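Local coordinates for protein endoglucanase (Komagataeibacter sucrofermentans, PDB 6VC5) that probably hydrolyses internal beta-1,4-glucosidic linkages in cellulose and related beta-glucans, at residues A9-K14 with P298-A303; E34-G39 with E53-W58; N118-V123 with A172-V177; P257-V260 with G265-S268. One frame throughout, in Å; residues are numbered along the deposited sequence. Where two conformers were deposited one is given.

Contact 1: A9-K14 with P298-A303; sequences AIFRDK and PDYYSA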
loop_
_atom_site.group_PDB
_atom_site.type_symbol
_atom_site.label_atom_id
_atom_site.label_comp_id
_atom_site.label_asym_id
_atom_site.label_seq_id
_atom_site.Cartn_x
_atom_site.Cartn_y
_atom_site.Cartn_z
ATOM N N ALA A 9 1.435 -4.219 19.600
ATOM C CA ALA A 9 2.470 -4.286 20.631
ATOM C C ALA A 9 3.648 -5.154 20.193
ATOM O O ALA A 9 4.807 -4.834 20.483
ATOM C CB ALA A 9 1.877 -4.801 21.938
ATOM N N ILE A 10 3.373 -6.259 19.499
ATOM C CA ILE A 10 4.444 -7.094 18.959
ATOM C C ILE A 10 5.212 -6.358 17.865
ATOM O O ILE A 10 6.452 -6.340 17.861
ATOM C CB ILE A 10 3.878 -8.429 18.445
ATOM C CG1 ILE A 10 3.241 -9.227 19.583
ATOM C CG2 ILE A 10 4.968 -9.245 17.793
ATOM C CD1 ILE A 10 2.287 -10.314 19.077
ATOM N N PHE A 11 4.489 -5.776 16.895
ATOM C CA PHE A 11 5.137 -5.010 15.834
ATOM C C PHE A 11 6.003 -3.908 16.421
ATOM O O PHE A 11 7.166 -3.738 16.030
ATOM C CB PHE A 11 4.078 -4.412 14.900
ATOM C CG PHE A 11 4.641 -3.811 13.637
ATOM C CD1 PHE A 11 4.726 -4.562 12.473
ATOM C CD2 PHE A 11 5.076 -2.495 13.612
ATOM C CE1 PHE A 11 5.241 -4.007 11.294
ATOM C CE2 PHE A 11 5.590 -1.934 12.441
ATOM C CZ PHE A 11 5.674 -2.689 11.288
ATOM N N ARG A 12 5.451 -3.175 17.387
ATOM C CA ARG A 12 6.165 -2.055 17.994
ATOM C C ARG A 12 7.429 -2.525 18.702
ATOM O O ARG A 12 8.488 -1.892 18.590
ATOM C CB ARG A 12 5.238 -1.325 18.969
ATOM C CG ARG A 12 5.860 -0.093 19.612
ATOM C CD ARG A 12 4.985 0.417 20.747
ATOM N NE ARG A 12 4.860 -0.561 21.820
ATOM C CZ ARG A 12 3.788 -0.691 22.598
ATOM N NH1 ARG A 12 2.736 0.099 22.423
ATOM N NH2 ARG A 12 3.763 -1.616 23.552
ATOM N N ASP A 13 7.343 -3.638 19.430
ATOM C CA ASP A 13 8.521 -4.145 20.129
ATOM C C ASP A 13 9.646 -4.476 19.151
ATOM O O ASP A 13 10.827 -4.278 19.463
ATOM C CB ASP A 13 8.135 -5.376 20.949
ATOM C CG ASP A 13 9.333 -6.057 21.584
ATOM O OD1 ASP A 13 9.449 -7.296 21.459
ATOM O OD2 ASP A 13 10.153 -5.355 22.218
ATOM N N LYS A 14 9.298 -4.967 17.957
ATOM C CA LYS A 14 10.309 -5.433 17.013
ATOM C C LYS A 14 10.900 -4.298 16.179
ATOM O O LYS A 14 12.110 -4.289 15.917
ATOM C CB LYS A 14 9.706 -6.495 16.090
ATOM C CG LYS A 14 9.353 -7.790 16.809
ATOM C CD LYS A 14 8.691 -8.786 15.877
ATOM C CE LYS A 14 9.089 -10.211 16.232
ATOM N NZ LYS A 14 10.228 -10.689 15.399
ATOM N N PRO A 298 8.033 -14.220 9.938
ATOM C CA PRO A 298 9.441 -14.491 9.608
ATOM C C PRO A 298 10.258 -13.248 9.330
ATOM O O PRO A 298 11.495 -13.316 9.403
ATOM C CB PRO A 298 9.345 -15.341 8.334
ATOM C CG PRO A 298 8.062 -14.872 7.691
ATOM C CD PRO A 298 7.119 -14.571 8.834
ATOM N N ASP A 299 9.620 -12.132 8.987
ATOM C CA ASP A 299 10.342 -10.913 8.658
ATOM C C ASP A 299 9.402 -9.717 8.721
ATOM O O ASP A 299 8.186 -9.853 8.881
ATOM C CB ASP A 299 11.059 -11.004 7.296
ATOM C CG ASP A 299 10.107 -11.240 6.115
ATOM O OD1 ASP A 299 8.883 -11.037 6.237
ATOM O OD2 ASP A 299 10.602 -11.624 5.028
ATOM N N TYR A 300 10.001 -8.538 8.574
ATOM C CA TYR A 300 9.253 -7.288 8.620
ATOM C C TYR A 300 8.182 -7.220 7.530
ATOM O O TYR A 300 7.056 -6.778 7.788
ATOM C CB TYR A 300 10.239 -6.133 8.470
ATOM C CG TYR A 300 9.597 -4.811 8.205
ATOM C CD1 TYR A 300 9.169 -4.017 9.256
ATOM C CD2 TYR A 300 9.404 -4.356 6.910
ATOM C CE1 TYR A 300 8.568 -2.801 9.022
ATOM C CE2 TYR A 300 8.800 -3.137 6.668
ATOM C CZ TYR A 300 8.388 -2.363 7.735
ATOM O OH TYR A 300 7.788 -1.145 7.507
ATOM N N TYR A 301 8.522 -7.610 6.301
ATOM C CA TYR A 301 7.543 -7.525 5.220
ATOM C C TYR A 301 6.272 -8.283 5.584
ATOM O O TYR A 301 5.155 -7.776 5.423
ATOM C CB TYR A 301 8.138 -8.107 3.931
ATOM C CG TYR A 301 7.103 -8.206 2.843
ATOM C CD1 TYR A 301 6.849 -7.132 2.002
ATOM C CD2 TYR A 301 6.346 -9.359 2.685
ATOM C CE1 TYR A 301 5.872 -7.207 1.021
ATOM C CE2 TYR A 301 5.377 -9.444 1.721
ATOM C CZ TYR A 301 5.149 -8.365 0.888
ATOM O OH TYR A 301 4.179 -8.462 -0.066
ATOM N N SER A 302 6.433 -9.513 6.058
ATOM C CA SER A 302 5.278 -10.344 6.372
ATOM C C SER A 302 4.491 -9.761 7.541
ATOM O O SER A 302 3.250 -9.776 7.539
ATOM C CB SER A 302 5.756 -11.758 6.709
ATOM O OG SER A 302 4.657 -12.635 6.855
ATOM N N ALA A 303 5.193 -9.237 8.549
ATOM C CA ALA A 303 4.521 -8.666 9.711
ATOM C C ALA A 303 3.647 -7.471 9.323
ATOM O O ALA A 303 2.502 -7.353 9.772
ATOM C CB ALA A 303 5.552 -8.258 10.764
#
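Phe-11, on helix 4-15, and Ala-303, near the start of helix 300-313, are the closest backbone pair, with their CA atoms 7.2 Å apart, so side chains rather than backbones fill the gap. Phe-11 does most of the bridging. Its CG stands anti to the backbone N (chi1 -170°), which carries the ring out toward the second helix. There its far corner, CZ, meets Tyr-300 CE1 at 3.7 Å, while CD1, lower on the ring, rests against Ala-303 CB at 4.2 Å. The two aromatic rings are tilted at 46° with centroids 5.9 Å apart, an oblique meeting that is neither a stack nor a T. The CB of Ala-303 points toward helix 4-15. Just ahead of these residues, Asp-299 caps the helix: its OD1 accepts from Ser-302 N at 2.9 Å, fixing the first turn that carries Tyr-300 and Ala-303. The contact thus joins helix 4-15 near the N-terminus to helix 300-313 near the C-terminus. Tyr-15 sets its ring edge-to-face with both Phe-11 and Tyr-300, and Phe-42 of helix 33-46 does the same with Phe-11, so the pair sits in an aromatic cluster between three helices.

Contact 2: E34-G39 with E53-W58; sequences EGQGYG and EVIWVW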
loop_
_atom_site.group_PDB
_atom_site.type_symbol
_atom_site.label_atom_id
_atom_site.label_comp_id
_atom_site.label_asym_id
_atom_site.label_seq_id
_atom_site.Cartn_x
_atom_site.Cartn_y
_atom_site.Cartn_z
ATOM N N GLU A 34 6.866 4.474 3.385
ATOM C CA GLU A 34 5.867 3.429 3.556
ATOM C C GLU A 34 5.923 2.859 4.970
ATOM O O GLU A 34 4.885 2.614 5.592
ATOM C CB GLU A 34 6.102 2.330 2.514
ATOM C CG GLU A 34 5.157 1.137 2.592
ATOM C CD GLU A 34 5.492 0.054 1.564
ATOM O OE1 GLU A 34 6.489 0.214 0.820
ATOM O OE2 GLU A 34 4.752 -0.956 1.497
ATOM N N GLY A 35 7.130 2.681 5.504
ATOM C CA GLY A 35 7.270 2.151 6.854
ATOM C C GLY A 35 6.784 3.107 7.929
ATOM O O GLY A 35 6.157 2.691 8.903
ATOM N N GLN A 36 7.100 4.395 7.791
ATOM C CA GLN A 36 6.549 5.362 8.739
ATOM C C GLN A 36 5.026 5.383 8.630
ATOM O O GLN A 36 4.308 5.459 9.642
ATOM C CB GLN A 36 7.126 6.753 8.464
ATOM C CG GLN A 36 8.652 6.863 8.590
ATOM C CD GLN A 36 9.159 6.475 9.964
ATOM O OE1 GLN A 36 9.949 5.549 10.097
ATOM N NE2 GLN A 36 8.701 7.187 10.997
ATOM N N GLY A 37 4.520 5.251 7.399
ATOM C CA GLY A 37 3.086 5.211 7.198
ATOM C C GLY A 37 2.434 4.027 7.880
ATOM O O GLY A 37 1.366 4.163 8.483
ATOM N N TYR A 38 3.066 2.851 7.798
ATOM C CA TYR A 38 2.544 1.688 8.512
ATOM C C TYR A 38 2.560 1.916 10.017
ATOM O O TYR A 38 1.599 1.576 10.716
ATOM C CB TYR A 38 3.338 0.421 8.165
ATOM C CG TYR A 38 3.125 -0.107 6.766
ATOM C CD1 TYR A 38 1.880 -0.042 6.151
ATOM C CD2 TYR A 38 4.175 -0.683 6.072
ATOM C CE1 TYR A 38 1.693 -0.528 4.866
ATOM C CE2 TYR A 38 4.000 -1.173 4.797
ATOM C CZ TYR A 38 2.765 -1.087 4.194
ATOM O OH TYR A 38 2.616 -1.576 2.908
ATOM N N GLY A 39 3.665 2.453 10.542
ATOM C CA GLY A 39 3.733 2.713 11.971
ATOM C C GLY A 39 2.640 3.659 12.427
ATOM O O GLY A 39 1.991 3.432 13.452
ATOM N N GLU A 53 2.460 9.964 17.780
ATOM C CA GLU A 53 2.965 11.334 17.810
ATOM C C GLU A 53 4.424 11.403 17.375
ATOM O O GLU A 53 4.795 12.244 16.547
ATOM C CB GLU A 53 2.792 11.912 19.224
ATOM C CG GLU A 53 2.652 13.434 19.299
ATOM C CD GLU A 53 1.668 13.886 20.380
ATOM O OE1 GLU A 53 1.360 15.099 20.458
ATOM O OE2 GLU A 53 1.187 13.023 21.146
ATOM N N VAL A 54 5.267 10.508 17.910
ATOM C CA VAL A 54 6.694 10.544 17.576
ATOM C C VAL A 54 6.969 9.995 16.173
ATOM O O VAL A 54 7.890 10.462 15.495
ATOM C CB VAL A 54 7.578 9.884 18.655
ATOM C CG1 VAL A 54 7.456 10.641 19.996
ATOM C CG2 VAL A 54 7.264 8.410 18.817
ATOM N N ILE A 55 6.203 8.995 15.715
ATOM C CA ILE A 55 6.410 8.483 14.357
ATOM C C ILE A 55 6.091 9.560 13.323
ATOM O O ILE A 55 6.843 9.767 12.364
ATOM C CB ILE A 55 5.589 7.203 14.127
ATOM C CG1 ILE A 55 5.981 6.112 15.122
ATOM C CG2 ILE A 55 5.782 6.721 12.674
ATOM C CD1 ILE A 55 4.940 5.008 15.227
ATOM N N TRP A 56 4.993 10.288 13.525
ATOM C CA TRP A 56 4.651 11.385 12.625
ATOM C C TRP A 56 5.667 12.529 12.692
ATOM O O TRP A 56 6.098 13.035 11.653
ATOM C CB TRP A 56 3.226 11.863 12.903
ATOM C CG TRP A 56 2.857 13.168 12.240
ATOM C CD1 TRP A 56 2.262 14.244 12.849
ATOM C CD2 TRP A 56 3.006 13.530 10.855
ATOM N NE1 TRP A 56 2.054 15.245 11.941
ATOM C CE2 TRP A 56 2.508 14.843 10.714
ATOM C CE3 TRP A 56 3.543 12.893 9.729
ATOM C CZ2 TRP A 56 2.512 15.521 9.491
ATOM C CZ3 TRP A 56 3.537 13.576 8.509
ATOM C CH2 TRP A 56 3.027 14.873 8.409
ATOM N N VAL A 57 6.061 12.958 13.894
ATOM C CA VAL A 57 7.039 14.045 13.982
ATOM C C VAL A 57 8.340 13.663 13.280
ATOM O O VAL A 57 8.937 14.480 12.563
ATOM C CB VAL A 57 7.262 14.480 15.443
ATOM C CG1 VAL A 57 8.456 15.403 15.544
ATOM C CG2 VAL A 57 6.028 15.193 15.953
ATOM N N TRP A 58 8.786 12.411 13.434
ATOM C CA TRP A 58 9.998 11.997 12.737
ATOM C C TRP A 58 9.814 12.066 11.223
ATOM O O TRP A 58 10.679 12.590 10.504
ATOM C CB TRP A 58 10.444 10.595 13.165
ATOM C CG TRP A 58 11.843 10.292 12.672
ATOM C CD1 TRP A 58 13.012 10.518 13.338
ATOM C CD2 TRP A 58 12.210 9.776 11.379
ATOM N NE1 TRP A 58 14.080 10.145 12.549
ATOM C CE2 TRP A 58 13.613 9.698 11.343
ATOM C CE3 TRP A 58 11.481 9.363 10.260
ATOM C CZ2 TRP A 58 14.307 9.211 10.224
ATOM C CZ3 TRP A 58 12.173 8.882 9.148
ATOM C CH2 TRP A 58 13.571 8.812 9.145
#
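Gln-36 NE2 is held from two directions: it donates to Gly-20 O, and reaches Ile-55 O across the helix pair in a weak bond of 3.5 Å, bent to 136° at the hydrogen. The other end of the amide, OE1, accepts from Ile-22 N. A bend at chi2 folds the chain to bring the amide there. It meets the six-membered part of the Trp-58 indole obliquely, the two side chains crossing at about a right angle, with NE2 3.6 Å from Trp-58 CE3 and the amide and indole planes 49° apart. Ile-55 CG2 presses on the same nitrogen at 3.4 Å. Its CD1 lies 3.8 Å from Gly-39 O, over a residue with no side chain, where the isoleucine can settle against bare backbone. Helix 33-46 and helix 49-62 form a nearly antiparallel helical hairpin here, their local axes 9.4 Å apart at 156°. On the far side of the first helix, Tyr-38 OH donates to the anti lone pair of Glu-34 OE2 at 2.6 Å. Both ends of the buried amide have backbone partners, which probably offsets much of the cost of burying it, and its bonds to Gly-20 O and Ile-22 N join the 20-22 backbone to the helix pair.

Contact 3: N118-V123 with A172-V177; sequences NIYGDV and AKWTKV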
loop_
_atom_site.group_PDB
_atom_site.type_symbol
_atom_site.label_atom_id
_atom_site.label_comp_id
_atom_site.label_asym_id
_atom_site.label_seq_id
_atom_site.Cartn_x
_atom_site.Cartn_y
_atom_site.Cartn_z
ATOM N N ASN A 118 -3.490 18.396 3.323
ATOM C CA ASN A 118 -2.356 18.926 2.563
ATOM C C ASN A 118 -1.700 17.844 1.709
ATOM O O ASN A 118 -1.381 18.082 0.538
ATOM C CB ASN A 118 -1.329 19.552 3.502
ATOM C CG ASN A 118 -1.812 20.861 4.096
ATOM O OD1 ASN A 118 -2.750 21.474 3.587
ATOM N ND2 ASN A 118 -1.183 21.286 5.183
ATOM N N ILE A 119 -1.496 16.647 2.275
ATOM C CA ILE A 119 -0.921 15.547 1.499
ATOM C C ILE A 119 -1.846 15.161 0.354
ATOM O O ILE A 119 -1.409 14.985 -0.792
ATOM C CB ILE A 119 -0.624 14.339 2.405
ATOM C CG1 ILE A 119 0.380 14.720 3.496
ATOM C CG2 ILE A 119 -0.101 13.162 1.579
ATOM C CD1 ILE A 119 0.390 13.754 4.680
ATOM N N TYR A 120 -3.134 14.963 0.659
ATOM C CA TYR A 120 -4.067 14.526 -0.380
ATOM C C TYR A 120 -4.124 15.540 -1.510
ATOM O O TYR A 120 -4.161 15.164 -2.690
ATOM C CB TYR A 120 -5.466 14.329 0.208
ATOM C CG TYR A 120 -5.662 13.054 1.002
ATOM C CD1 TYR A 120 -5.271 11.817 0.502
ATOM C CD2 TYR A 120 -6.297 13.089 2.239
ATOM C CE1 TYR A 120 -5.475 10.643 1.228
ATOM C CE2 TYR A 120 -6.514 11.930 2.975
ATOM C CZ TYR A 120 -6.107 10.713 2.470
ATOM O OH TYR A 120 -6.321 9.564 3.194
ATOM N N GLY A 121 -4.130 16.830 -1.164
ATOM C CA GLY A 121 -4.145 17.866 -2.182
ATOM C C GLY A 121 -2.966 17.762 -3.132
ATOM O O GLY A 121 -3.117 17.926 -4.347
ATOM N N ASP A 122 -1.778 17.485 -2.597
ATOM C CA ASP A 122 -0.603 17.371 -3.455
ATOM C C ASP A 122 -0.539 16.048 -4.223
ATOM O O ASP A 122 -0.010 16.023 -5.338
ATOM C CB ASP A 122 0.665 17.642 -2.645
ATOM C CG ASP A 122 0.980 19.131 -2.561
ATOM O OD1 ASP A 122 0.481 19.890 -3.430
ATOM O OD2 ASP A 122 1.716 19.550 -1.643
ATOM N N VAL A 123 -1.063 14.950 -3.675
ATOM C CA VAL A 123 -1.198 13.732 -4.478
ATOM C C VAL A 123 -2.086 13.995 -5.689
ATOM O O VAL A 123 -1.743 13.641 -6.824
ATOM C CB VAL A 123 -1.732 12.567 -3.625
ATOM C CG1 VAL A 123 -2.091 11.363 -4.515
ATOM C CG2 VAL A 123 -0.708 12.160 -2.589
ATOM N N ALA A 172 -14.813 15.577 -6.692
ATOM C CA ALA A 172 -15.225 14.510 -7.597
ATOM C C ALA A 172 -14.059 13.907 -8.379
ATOM O O ALA A 172 -14.200 12.800 -8.918
ATOM C CB ALA A 172 -16.301 15.019 -8.559
ATOM N N LYS A 173 -12.917 14.599 -8.455
ATOM C CA LYS A 173 -11.755 14.006 -9.112
ATOM C C LYS A 173 -11.281 12.754 -8.381
ATOM O O LYS A 173 -10.773 11.821 -9.016
ATOM C CB LYS A 173 -10.633 15.042 -9.236
ATOM C CG LYS A 173 -9.485 14.628 -10.146
ATOM C CD LYS A 173 -8.440 15.732 -10.239
ATOM C CE LYS A 173 -7.202 15.277 -11.005
ATOM N NZ LYS A 173 -6.150 16.338 -11.010
ATOM N N TRP A 174 -11.463 12.694 -7.056
ATOM C CA TRP A 174 -11.107 11.474 -6.339
ATOM C C TRP A 174 -11.992 10.315 -6.772
ATOM O O TRP A 174 -11.522 9.178 -6.906
ATOM C CB TRP A 174 -11.180 11.693 -4.825
ATOM C CG TRP A 174 -10.014 12.456 -4.271
ATOM C CD1 TRP A 174 -10.055 13.682 -3.679
ATOM C CD2 TRP A 174 -8.639 12.052 -4.264
ATOM N NE1 TRP A 174 -8.793 14.065 -3.294
ATOM C CE2 TRP A 174 -7.904 13.083 -3.641
ATOM C CE3 TRP A 174 -7.959 10.923 -4.721
ATOM C CZ2 TRP A 174 -6.521 13.015 -3.462
ATOM C CZ3 TRP A 174 -6.583 10.862 -4.546
ATOM C CH2 TRP A 174 -5.884 11.901 -3.922
ATOM N N THR A 175 -13.276 10.590 -7.018
ATOM C CA THR A 175 -14.176 9.564 -7.530
ATOM C C THR A 175 -13.711 9.064 -8.891
ATOM O O THR A 175 -13.747 7.856 -9.162
ATOM C CB THR A 175 -15.589 10.142 -7.621
ATOM O OG1 THR A 175 -15.965 10.658 -6.339
ATOM C CG2 THR A 175 -16.584 9.066 -8.038
ATOM N N LYS A 176 -13.236 9.978 -9.744
ATOM C CA LYS A 176 -12.764 9.586 -11.068
ATOM C C LYS A 176 -11.490 8.754 -10.977
ATOM O O LYS A 176 -11.341 7.759 -11.695
ATOM C CB LYS A 176 -12.533 10.820 -11.937
ATOM C CG LYS A 176 -12.150 10.493 -13.377
ATOM C CD LYS A 176 -12.004 11.748 -14.222
ATOM C CE LYS A 176 -12.120 11.431 -15.710
ATOM N NZ LYS A 176 -10.888 10.776 -16.248
ATOM N N VAL A 177 -10.567 9.136 -10.093
ATOM C CA VAL A 177 -9.339 8.357 -9.911
ATOM C C VAL A 177 -9.658 6.936 -9.461
ATOM O O VAL A 177 -9.099 5.958 -9.981
ATOM C CB VAL A 177 -8.385 9.063 -8.934
ATOM C CG1 VAL A 177 -7.206 8.132 -8.596
ATOM C CG2 VAL A 177 -7.884 10.354 -9.532
#
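Trp-174 presents its indole to Tyr-120 and Val-123 in two ways. At the edge, near the ring plane, its CZ2 points at Tyr-120 O, 3.3 Å away, and its CH2 meets Val-123 CG1 at 3.9 Å. Over one face comes the edge of the Tyr-120 ring, an offset edge-to-face pair with the planes at 77° and 6.0 Å between the centroid of the tyrosine and that of the six-membered indole ring. Tyr-120 CB adds a flank, 4.0 Å from Trp-174 CZ2. The helices themselves stand well apart, with CA atoms of Tyr-120 and Trp-174 at 9.7 Å, and it is the length of the tryptophan that spans the distance. Its CG lies beside the backbone N and anti to the carbonyl carbon (chi1 -77°), sending the indole straight across. Family 8 glycoside hydrolases are built on an (alpha/alpha)6 barrel; helices 110-126 and 172-187, joined here, are consistent with that helical framework. Helix 159-169 fits in alongside: Leu-162 and Ala-165 touch Trp-174, Ala-165 also meets Tyr-120, and the phenol oxygen of Tyr-120 is hydrogen-bonded to Ser-161 OG. The buried hydroxyl therefore has a polar partner on that third helix. Val-123 puts CG1 anti to its own N (chi1 171°), which turns that methyl to the tip of the indole; Leu-70 from a loop and Leu-137 from strand 134-137 pack against the same valine. The carbonyl oxygen facing CZ2 probably draws a mild electrostatic attraction from the slightly positive rim of the indole.

Contact 4: P257-V260 with G265-S268; sequences PGWV and GARS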
loop_
_atom_site.group_PDB
_atom_site.type_symbol
_atom_site.label_atom_id
_atom_site.label_comp_id
_atom_site.label_asym_id
_atom_site.label_seq_id
_atom_site.Cartn_x
_atom_site.Cartn_y
_atom_site.Cartn_z
ATOM N N PRO A 257 2.521 -19.457 -3.560
ATOM C CA PRO A 257 3.813 -19.035 -4.102
ATOM C C PRO A 257 4.183 -17.613 -3.690
ATOM O O PRO A 257 3.338 -16.810 -3.553
ATOM C CB PRO A 257 3.584 -19.096 -5.605
ATOM C CG PRO A 257 2.121 -18.916 -5.782
ATOM C CD PRO A 257 1.481 -19.569 -4.585
ATOM N N GLY A 258 5.454 -17.356 -3.508
ATOM C CA GLY A 258 5.911 -15.990 -3.295
ATOM C C GLY A 258 5.799 -15.134 -4.541
ATOM O O GLY A 258 5.542 -13.925 -4.459
ATOM N N TRP A 259 6.001 -15.736 -5.708
ATOM C CA TRP A 259 5.763 -15.034 -6.956
ATOM C C TRP A 259 5.280 -16.011 -8.011
ATOM O O TRP A 259 5.574 -17.210 -7.955
ATOM C CB TRP A 259 6.987 -14.247 -7.463
ATOM C CG TRP A 259 8.297 -14.990 -7.644
ATOM C CD1 TRP A 259 9.364 -14.951 -6.801
ATOM C CD2 TRP A 259 8.689 -15.820 -8.745
ATOM N NE1 TRP A 259 10.392 -15.706 -7.296
ATOM C CE2 TRP A 259 10.006 -16.258 -8.488
ATOM C CE3 TRP A 259 8.056 -16.245 -9.922
ATOM C CZ2 TRP A 259 10.700 -17.098 -9.360
ATOM C CZ3 TRP A 259 8.753 -17.080 -10.793
ATOM C CH2 TRP A 259 10.060 -17.503 -10.497
ATOM N N VAL A 260 4.526 -15.476 -8.974
ATOM C CA VAL A 260 4.121 -16.199 -10.177
ATOM C C VAL A 260 4.447 -15.341 -11.395
ATOM O O VAL A 260 4.069 -14.167 -11.447
ATOM C CB VAL A 260 2.619 -16.532 -10.167
ATOM C CG1 VAL A 260 2.231 -17.252 -11.459
ATOM C CG2 VAL A 260 2.268 -17.365 -8.956
ATOM N N GLY A 265 3.603 -18.738 -16.299
ATOM C CA GLY A 265 3.039 -19.509 -15.220
ATOM C C GLY A 265 4.020 -20.088 -14.226
ATOM O O GLY A 265 3.575 -20.740 -13.268
ATOM N N ALA A 266 5.328 -19.882 -14.407
ATOM C CA ALA A 266 6.287 -20.411 -13.439
ATOM C C ALA A 266 6.059 -19.786 -12.063
ATOM O O ALA A 266 5.657 -18.625 -11.946
ATOM C CB ALA A 266 7.719 -20.143 -13.907
ATOM N N ARG A 267 6.264 -20.570 -11.015
ATOM C CA ARG A 267 6.161 -20.039 -9.664
ATOM C C ARG A 267 7.516 -20.093 -8.976
ATOM O O ARG A 267 8.407 -20.868 -9.352
ATOM C CB ARG A 267 5.135 -20.819 -8.827
ATOM C CG ARG A 267 5.434 -22.312 -8.699
ATOM C CD ARG A 267 4.717 -22.917 -7.495
ATOM N NE ARG A 267 5.361 -22.493 -6.257
ATOM C CZ ARG A 267 4.820 -22.610 -5.046
ATOM N NH1 ARG A 267 5.480 -22.173 -3.984
ATOM N NH2 ARG A 267 3.624 -23.168 -4.890
ATOM N N SER A 268 7.654 -19.269 -7.940
ATOM C CA SER A 268 8.842 -19.339 -7.105
ATOM C C SER A 268 8.975 -20.749 -6.527
ATOM O O SER A 268 7.973 -21.388 -6.193
ATOM C CB SER A 268 8.746 -18.338 -5.954
ATOM O OG SER A 268 7.593 -18.555 -5.151
#
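Ser-268 and Trp-259 make the tight part of this contact. Ser-268 CB sits 3.4 Å above the centroid of the five-membered indole ring, only 11° off its normal, a CH-pi contact, and Ser-268 CA covers the same face. Ser-268 OG, placed between its backbone N and carbonyl carbon (chi1 58°), turns back to accept from Trp-259 N at 3.3 Å and, weakly, from Gly-258 N at 3.0 Å, while donating to Tyr-270 O. Ser-268 N returns a shorter bond to Trp-259 O, 2.9 Å. Next to it Val-260 and Arg-267 form a single antiparallel bridge. Pro-257 CB sits 3.7 Å above the plane of the Arg-267 guanidinium, over its centre; Arg-267 NE donates in plane to Ser-268 O at 2.8 Å, and NH2 reaches Ala-255 O. The other end is looser: exposed Ala-266 brings CB only to 4.5 Å from Trp-259 CZ3. Arg-218 makes a cation-pi contact with Trp-259. With a single bridge between the two segments, the Ser-268 hydroxyl and the Arg-267 guanidinium, both bonded to backbone groups, probably help to hold the loop's shape.

Contacts 1, 2 and 3 are buried helix-to-helix junctions, whereas contact 4 is only partly buried, a loop folded on itself and rich in hydrogen bonds. Contacts 1 and 2 adjoin: the phenol oxygen of Tyr-300 packs on Gly-35 CA at 3.4 Å, and Tyr-38 lies beside the same tyrosine, so helix 300-313 links them. Contact 1 closes a span that encloses the other three. Contact 3, about 31 Å from contact 1 between centres and across the chain's centre from it, shares its aromatic character. Contact 2 differs in burying an amide with its own polar partners. Contacts 2 and 4 also lie on opposite sides of the centre.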